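Local coordinates for probable sulfate-binding lipoprotein SubI (Mycobacterium tuberculosis, PDB 6DDN) that probably binds sulfate outside the cell membrane as the carrier component of a sulfate uptake system, at residues Val57-Pro62 against Ala296-Val301; Pro113-Leu118 against Gly122-Asp127; Leu265-Thr270 against Gly275-Phe280. All blocks are in the same frame, centred on the assembly; numbering follows the deposited sequence.

Contact 1 is the core member: its centre lies about 6 Å from the centre of the chain, all its touching residues are buried, and an aromatic ring packs behind a sulfate-binding loop. The centres of contacts 2 and 3 lie about 17 and 20 Å from the chain centre; contact 2 is largely buried, contact 3 only partly. Contact 2 relies on backbone bonds that finish helix 113-120, with aliphatic packing beside them; contact 3 is van der Waals, a valine against helix 274-284. Contacts 1 and 3 both reach the mixed sheet. Contacts 2 and 3 touch: Lys123 O lies 2.5 Å from Ala269 N, a probable hydrogen bond, though modelled short.

Contact 1: Val57-Pro62 against Ala296-Val301; sequences VAYAVP and AGFRPV. With SO4 (sulfate ion), chain C.
Phe298 drives the far end of its ring into the turn formed by Val61 and Pro62, carrying most of the buried surface here. Phe298 CZ comes within 3.7 Å of Pro62 CA. The same CZ lies 3.8 Å from Val61 O, and this carbonyl oxygen sits at the ring edge, in its plane, where the weakly positive C-H rim can face it. The side chain of Pro62 adds a looser touch, CB to Phe298 CE2 at 4.4 Å. With CG beside its own backbone N (chi1 -57°), Phe298 sends the ring toward the turn; Trp293 and Phe138 meet it edge-to-face. Gly297 closes the preceding helix in a Schellman motif. The turn itself links strand 53-58 to helix 63-74, a beta-alpha loop of the kind that lines the ligand cleft in periplasmic solute-binding proteins. It holds a sulfate ion, probably from the crystallisation liquor but at a site consistent with the family's sulfate binding: Ala60 N donates to sulfate O1 at 3.0 Å, and Ser175, Ser177, Gly218 and Tyr236 supply further hydrogen bonds. Tyr59 faces both the sulfate and Phe298. Sulfate O1 lies at the edge of its ring, Pro62 CD rests 3.8 Å above the centre of one face, and Tyr59 OH lies 4.4 Å from Phe298 CE2.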
# COMPACT_ATOMS: atom_id res chain seq x y z
N VAL A 57 11.04 0.48 -9.52
CA VAL A 57 10.99 -0.64 -8.60
C VAL A 57 9.88 -0.34 -7.60
O VAL A 57 10.04 0.52 -6.72
CB VAL A 57 12.33 -0.88 -7.90
CG1 VAL A 57 12.19 -1.93 -6.81
CG2 VAL A 57 13.38 -1.30 -8.91
N ALA A 58 8.74 -1.01 -7.75
CA ALA A 58 7.57 -0.76 -6.93
C ALA A 58 7.24 -1.99 -6.10
O ALA A 58 7.80 -3.08 -6.29
CB ALA A 58 6.37 -0.36 -7.79
N TYR A 59 6.31 -1.82 -5.16
CA TYR A 59 5.90 -2.92 -4.30
C TYR A 59 4.93 -3.84 -5.04
O TYR A 59 4.89 -3.84 -6.27
CB TYR A 59 5.29 -2.39 -2.99
CG TYR A 59 4.07 -1.51 -3.11
CD1 TYR A 59 4.15 -0.23 -3.65
CD2 TYR A 59 2.83 -1.94 -2.65
CE1 TYR A 59 3.03 0.59 -3.74
CE2 TYR A 59 1.71 -1.13 -2.74
CZ TYR A 59 1.82 0.13 -3.29
OH TYR A 59 0.70 0.92 -3.37
N ALA A 60 4.16 -4.65 -4.30
CA ALA A 60 3.54 -5.82 -4.90
C ALA A 60 2.22 -5.54 -5.62
O ALA A 60 1.83 -6.33 -6.48
CB ALA A 60 3.30 -6.89 -3.83
N VAL A 61 1.53 -4.45 -5.29
CA VAL A 61 0.17 -4.27 -5.82
C VAL A 61 -0.12 -2.98 -6.58
O VAL A 61 -1.28 -2.80 -6.98
CB VAL A 61 -0.85 -4.41 -4.67
CG1 VAL A 61 -0.66 -5.72 -3.92
CG2 VAL A 61 -0.75 -3.22 -3.74
N PRO A 62 0.81 -2.05 -6.83
CA PRO A 62 0.41 -0.79 -7.47
C PRO A 62 0.32 -0.84 -8.98
O PRO A 62 0.05 0.19 -9.60
CB PRO A 62 1.51 0.17 -7.02
CG PRO A 62 2.72 -0.67 -7.05
CD PRO A 62 2.28 -2.07 -6.65
N ALA A 296 -8.12 3.97 -11.12
CA ALA A 296 -7.54 2.65 -10.91
C ALA A 296 -7.82 2.09 -9.52
O ALA A 296 -7.43 0.95 -9.25
CB ALA A 296 -6.03 2.70 -11.15
N GLY A 297 -8.48 2.84 -8.65
CA GLY A 297 -8.80 2.37 -7.32
C GLY A 297 -7.88 2.84 -6.22
O GLY A 297 -8.04 2.39 -5.08
N PHE A 298 -6.94 3.72 -6.51
CA PHE A 298 -6.02 4.25 -5.52
C PHE A 298 -6.49 5.65 -5.11
O PHE A 298 -6.81 6.47 -5.98
CB PHE A 298 -4.59 4.31 -6.05
CG PHE A 298 -4.06 2.97 -6.51
CD1 PHE A 298 -4.41 2.46 -7.75
CD2 PHE A 298 -3.20 2.24 -5.71
CE1 PHE A 298 -3.92 1.24 -8.17
CE2 PHE A 298 -2.71 1.02 -6.12
CZ PHE A 298 -3.07 0.52 -7.36
N ARG A 299 -6.53 5.90 -3.82
CA ARG A 299 -7.06 7.17 -3.33
C ARG A 299 -6.07 8.30 -3.60
O ARG A 299 -4.94 8.26 -3.10
CB ARG A 299 -7.37 7.06 -1.84
CG ARG A 299 -8.67 6.34 -1.57
CD ARG A 299 -8.79 5.85 -0.14
NE ARG A 299 -10.02 5.08 0.04
CZ ARG A 299 -11.03 5.47 0.81
NH1 ARG A 299 -10.97 6.61 1.47
NH2 ARG A 299 -12.11 4.70 0.91
N PRO A 300 -6.45 9.31 -4.38
CA PRO A 300 -5.50 10.37 -4.73
C PRO A 300 -5.31 11.36 -3.60
O PRO A 300 -6.14 11.49 -2.70
CB PRO A 300 -6.17 11.04 -5.94
CG PRO A 300 -7.63 10.85 -5.68
CD PRO A 300 -7.76 9.50 -5.02
N VAL A 301 -4.18 12.07 -3.66
CA VAL A 301 -3.87 13.11 -2.68
C VAL A 301 -4.27 14.50 -3.15
O VAL A 301 -4.32 15.43 -2.32
CB VAL A 301 -2.38 13.10 -2.31
CG1 VAL A 301 -1.99 11.76 -1.70
CG2 VAL A 301 -1.52 13.41 -3.52
S SO4 C . 3.45 -5.34 -0.40
O1 SO4 C . 4.52 -5.16 -1.38
O2 SO4 C . 2.17 -4.97 -1.00
O3 SO4 C . 3.39 -6.73 0.03
O4 SO4 C . 3.71 -4.49 0.76

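Contact 2: Pro113-Leu118 against Gly122-Asp127; sequences PDIARL and GKVDKD. With SO4 (sulfate ion), chain E.
A Schellman motif ends helix 113-120, and its signature bond runs from Lys123 N back to Leu118 O at 2.7 Å. Seen from the oxygen, this donor is near the line of the carbonyl (C=O...N angle 156°) and tilted only modestly from its plane. Val124 N also donates to Leu118 O, at 3.3 Å, but stands well above the plane, on the same face as Lys123 N. Leu118 O, a last-turn carbonyl that a helix end would otherwise leave without a helical donor, thus accepts from two amides beyond it. Gly122, with positive phi, is the C-prime residue that turns the backbone out of the helix. Beside these bonds the side chains close up: Val124 CG2 lies 3.8 Å from Leu118 CB and also meets its CD1, the two side chains crossing obliquely. CG1 of Val124, anti to the backbone N (chi1 161°), is the other branch and reaches Ile115 CG2 at 4.2 Å. Val107 touches Ile115, Leu118 and Val124, so Val124 packs on both helix 113-120 and strand 106-108. On the helix, Arg117 NH2 bonds Asp114 OD1 at 3.1 Å within the guanidinium plane, a salt bridge on the anti side of the carboxylate. Both NE and NH1 of Arg117 donate to one oxygen, O4, of a sulfate ion that Arg96 also binds; the ion probably came from the crystallisation liquor.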
# COMPACT_ATOMS: atom_id res chain seq x y z
N PRO A 113 9.03 3.46 5.74
CA PRO A 113 10.30 2.82 6.13
C PRO A 113 11.09 2.24 4.96
O PRO A 113 12.32 2.30 4.97
CB PRO A 113 9.85 1.72 7.09
CG PRO A 113 8.60 2.24 7.69
CD PRO A 113 7.95 3.14 6.69
N ASP A 114 10.40 1.69 3.96
CA ASP A 114 11.09 1.13 2.80
C ASP A 114 11.74 2.22 1.95
O ASP A 114 12.59 1.91 1.12
CB ASP A 114 10.12 0.30 1.97
CG ASP A 114 9.66 -0.95 2.70
OD1 ASP A 114 10.45 -1.51 3.48
OD2 ASP A 114 8.50 -1.36 2.50
N ILE A 115 11.35 3.48 2.14
CA ILE A 115 12.07 4.59 1.54
C ILE A 115 13.23 5.03 2.43
O ILE A 115 14.31 5.35 1.94
CB ILE A 115 11.12 5.76 1.24
CG1 ILE A 115 10.01 5.33 0.28
CG2 ILE A 115 11.88 6.94 0.67
CD1 ILE A 115 10.51 4.97 -1.10
N ALA A 116 13.00 5.04 3.75
CA ALA A 116 14.05 5.45 4.69
C ALA A 116 15.27 4.54 4.61
O ALA A 116 16.40 5.02 4.79
CB ALA A 116 13.49 5.47 6.11
N ARG A 117 15.07 3.25 4.36
CA ARG A 117 16.21 2.35 4.19
C ARG A 117 17.10 2.81 3.04
O ARG A 117 18.33 2.79 3.15
CB ARG A 117 15.74 0.92 3.96
CG ARG A 117 16.87 -0.06 3.66
CD ARG A 117 16.36 -1.42 3.21
NE ARG A 117 15.70 -2.16 4.29
CZ ARG A 117 14.39 -2.24 4.44
NH1 ARG A 117 13.88 -2.93 5.45
NH2 ARG A 117 13.58 -1.63 3.58
N LEU A 118 16.48 3.24 1.94
CA LEU A 118 17.26 3.74 0.81
C LEU A 118 17.92 5.08 1.12
O LEU A 118 19.01 5.36 0.62
CB LEU A 118 16.37 3.87 -0.43
CG LEU A 118 15.75 2.56 -0.91
CD1 LEU A 118 15.30 2.72 -2.33
CD2 LEU A 118 16.73 1.42 -0.78
N GLY A 122 22.01 6.10 1.07
CA GLY A 122 22.40 7.06 0.05
C GLY A 122 21.75 6.88 -1.30
O GLY A 122 22.14 7.55 -2.26
N LYS A 123 20.75 5.99 -1.41
CA LYS A 123 20.10 5.73 -2.68
C LYS A 123 18.96 6.71 -2.97
O LYS A 123 18.65 6.96 -4.14
CB LYS A 123 19.55 4.30 -2.71
CG LYS A 123 20.62 3.24 -2.54
CD LYS A 123 21.32 2.94 -3.86
CE LYS A 123 22.34 1.83 -3.69
NZ LYS A 123 23.02 1.49 -4.97
N VAL A 124 18.33 7.25 -1.94
CA VAL A 124 17.28 8.25 -2.09
C VAL A 124 17.71 9.50 -1.34
O VAL A 124 18.03 9.43 -0.15
CB VAL A 124 15.92 7.73 -1.58
CG1 VAL A 124 14.98 8.90 -1.32
CG2 VAL A 124 15.30 6.77 -2.57
N ASP A 125 17.73 10.63 -2.05
CA ASP A 125 18.04 11.90 -1.42
C ASP A 125 17.02 12.18 -0.31
O ASP A 125 15.86 11.77 -0.39
CB ASP A 125 18.03 13.02 -2.47
CG ASP A 125 18.25 14.41 -1.88
OD1 ASP A 125 19.15 15.11 -2.38
OD2 ASP A 125 17.54 14.82 -0.93
N LYS A 126 17.47 12.89 0.73
CA LYS A 126 16.61 13.15 1.88
C LYS A 126 15.51 14.16 1.58
O LYS A 126 14.53 14.23 2.34
CB LYS A 126 17.46 13.63 3.05
CG LYS A 126 18.89 13.09 3.05
CD LYS A 126 19.85 14.06 3.71
CE LYS A 126 21.27 13.54 3.66
NZ LYS A 126 21.69 13.18 2.27
N ASP A 127 15.63 14.92 0.49
CA ASP A 127 14.65 15.92 0.09
C ASP A 127 13.31 15.32 -0.32
O ASP A 127 12.39 16.04 -0.70
CB ASP A 127 15.18 16.77 -1.08
CG ASP A 127 15.28 15.98 -2.40
OD1 ASP A 127 15.83 16.54 -3.36
OD2 ASP A 127 14.84 14.81 -2.48
S SO4 E . 16.95 -4.71 6.80
O1 SO4 E . 17.93 -4.43 5.75
O2 SO4 E . 15.98 -5.68 6.30
O3 SO4 E . 17.63 -5.26 7.97
O4 SO4 E . 16.27 -3.47 7.17

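Contact 3: Leu265-Thr270 against Gly275-Phe280; sequences LAVVAT and GAATAF. With SO4 (sulfate ion), chain F.
Val267 leans one methyl, CG2, against the backbone of helix 274-284, and nearly everything in this contact passes through that single carbon. Val267 CG2 stops 3.4 Å from Ala277 O and 3.7 Å from Ala277 C, so its nearest neighbour is the peptide carbonyl. Thr278 N, in the same peptide unit, follows at 4.0 Å from Val267 CG2. The valine's CB is directed at the helix, and a first torsion of 156° swings CG2 beside the backbone N while CG1 goes anti to it. Ala277 answers with its own CB, also directed across the contact and 4.1 Å from Val267 CG2. Val267 CA and Ala277 CA, 6.3 Å apart, are the closest CA pair of the two segments.

Thr278 comes in at the margin. Its OG1 stays 4.4 Å from Val267 CG2, and the hydroxyl is used within the helix itself, bonded to Leu274 O. In the fold, this is where strand 257-267 runs out and a short connection leads into the helix that packs back on it. Leu265, two residues earlier, touches Arg281 and Gln284 farther along the helix. Phe280 is buried against Phe73 and Ile70 of helix 63-74. Near the start of the helix a sulfate ion, probably from the crystallisation liquor, lies beside Ala276 N and is hydrogen-bonded to His273 ND1; its modelled bond to Ala276 is too short to trust in detail.

The chemistry is van der Waals fit at a partly buried site: a methyl covers a peptide group without taking a bond from it, so what holds strand end to helix here is close fit and not any directional polar grip.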
# COMPACT_ATOMS: atom_id res chain seq x y z
N LEU A 265 6.61 7.60 -2.83
CA LEU A 265 7.31 7.55 -4.10
C LEU A 265 8.48 8.52 -4.05
O LEU A 265 8.33 9.65 -3.57
CB LEU A 265 6.39 7.90 -5.27
CG LEU A 265 7.03 8.25 -6.62
CD1 LEU A 265 7.36 7.00 -7.41
CD2 LEU A 265 6.12 9.18 -7.42
N ALA A 266 9.64 8.09 -4.55
CA ALA A 266 10.83 8.92 -4.53
C ALA A 266 11.70 8.59 -5.72
O ALA A 266 11.68 7.46 -6.23
CB ALA A 266 11.62 8.75 -3.23
N VAL A 267 12.46 9.58 -6.17
CA VAL A 267 13.44 9.38 -7.23
C VAL A 267 14.69 8.77 -6.62
O VAL A 267 15.12 9.15 -5.53
CB VAL A 267 13.74 10.71 -7.95
CG1 VAL A 267 15.11 10.68 -8.59
CG2 VAL A 267 12.66 11.01 -8.98
N VAL A 268 15.28 7.80 -7.32
CA VAL A 268 16.52 7.17 -6.86
C VAL A 268 17.67 8.12 -7.17
O VAL A 268 17.87 8.51 -8.33
CB VAL A 268 16.72 5.80 -7.52
CG1 VAL A 268 18.19 5.40 -7.46
CG2 VAL A 268 15.85 4.76 -6.84
N ALA A 269 18.44 8.48 -6.14
CA ALA A 269 19.51 9.45 -6.32
C ALA A 269 20.63 8.92 -7.20
O ALA A 269 21.23 9.69 -7.96
CB ALA A 269 20.06 9.88 -4.96
N THR A 270 20.91 7.62 -7.13
CA THR A 270 22.01 7.03 -7.89
C THR A 270 21.66 6.76 -9.35
O THR A 270 22.39 6.02 -10.01
CB THR A 270 22.46 5.72 -7.22
OG1 THR A 270 21.38 4.78 -7.25
CG2 THR A 270 22.85 5.98 -5.78
N GLY A 275 16.70 13.46 -15.03
CA GLY A 275 15.83 14.29 -15.85
C GLY A 275 14.49 13.62 -16.07
O GLY A 275 13.45 14.16 -15.70
N ALA A 276 14.52 12.42 -16.66
CA ALA A 276 13.28 11.69 -16.91
C ALA A 276 12.66 11.19 -15.61
O ALA A 276 11.43 11.24 -15.45
CB ALA A 276 13.54 10.51 -17.85
N ALA A 277 13.49 10.72 -14.67
CA ALA A 277 12.97 10.22 -13.41
C ALA A 277 12.21 11.30 -12.64
O ALA A 277 11.15 11.04 -12.07
CB ALA A 277 14.10 9.64 -12.56
N THR A 278 12.75 12.52 -12.63
CA THR A 278 12.02 13.63 -12.00
C THR A 278 10.75 13.95 -12.78
O THR A 278 9.70 14.23 -12.18
CB THR A 278 12.91 14.86 -11.90
OG1 THR A 278 14.13 14.52 -11.23
CG2 THR A 278 12.20 15.97 -11.13
N ALA A 279 10.82 13.93 -14.11
CA ALA A 279 9.64 14.19 -14.92
C ALA A 279 8.56 13.14 -14.66
O ALA A 279 7.38 13.47 -14.54
CB ALA A 279 10.01 14.23 -16.40
N PHE A 280 8.96 11.87 -14.55
CA PHE A 280 7.99 10.81 -14.29
C PHE A 280 7.40 10.91 -12.89
O PHE A 280 6.24 10.54 -12.68
CB PHE A 280 8.63 9.45 -14.50
CG PHE A 280 7.65 8.31 -14.50
CD1 PHE A 280 6.45 8.42 -15.17
CD2 PHE A 280 7.94 7.14 -13.83
CE1 PHE A 280 5.55 7.38 -15.17
CE2 PHE A 280 7.03 6.09 -13.83
CZ PHE A 280 5.84 6.21 -14.50
S SO4 F . 17.64 11.86 -18.80
O1 SO4 F . 18.16 10.50 -18.71
O2 SO4 F . 17.32 12.16 -20.19
O3 SO4 F . 16.44 11.98 -17.98
O4 SO4 F . 18.65 12.80 -18.32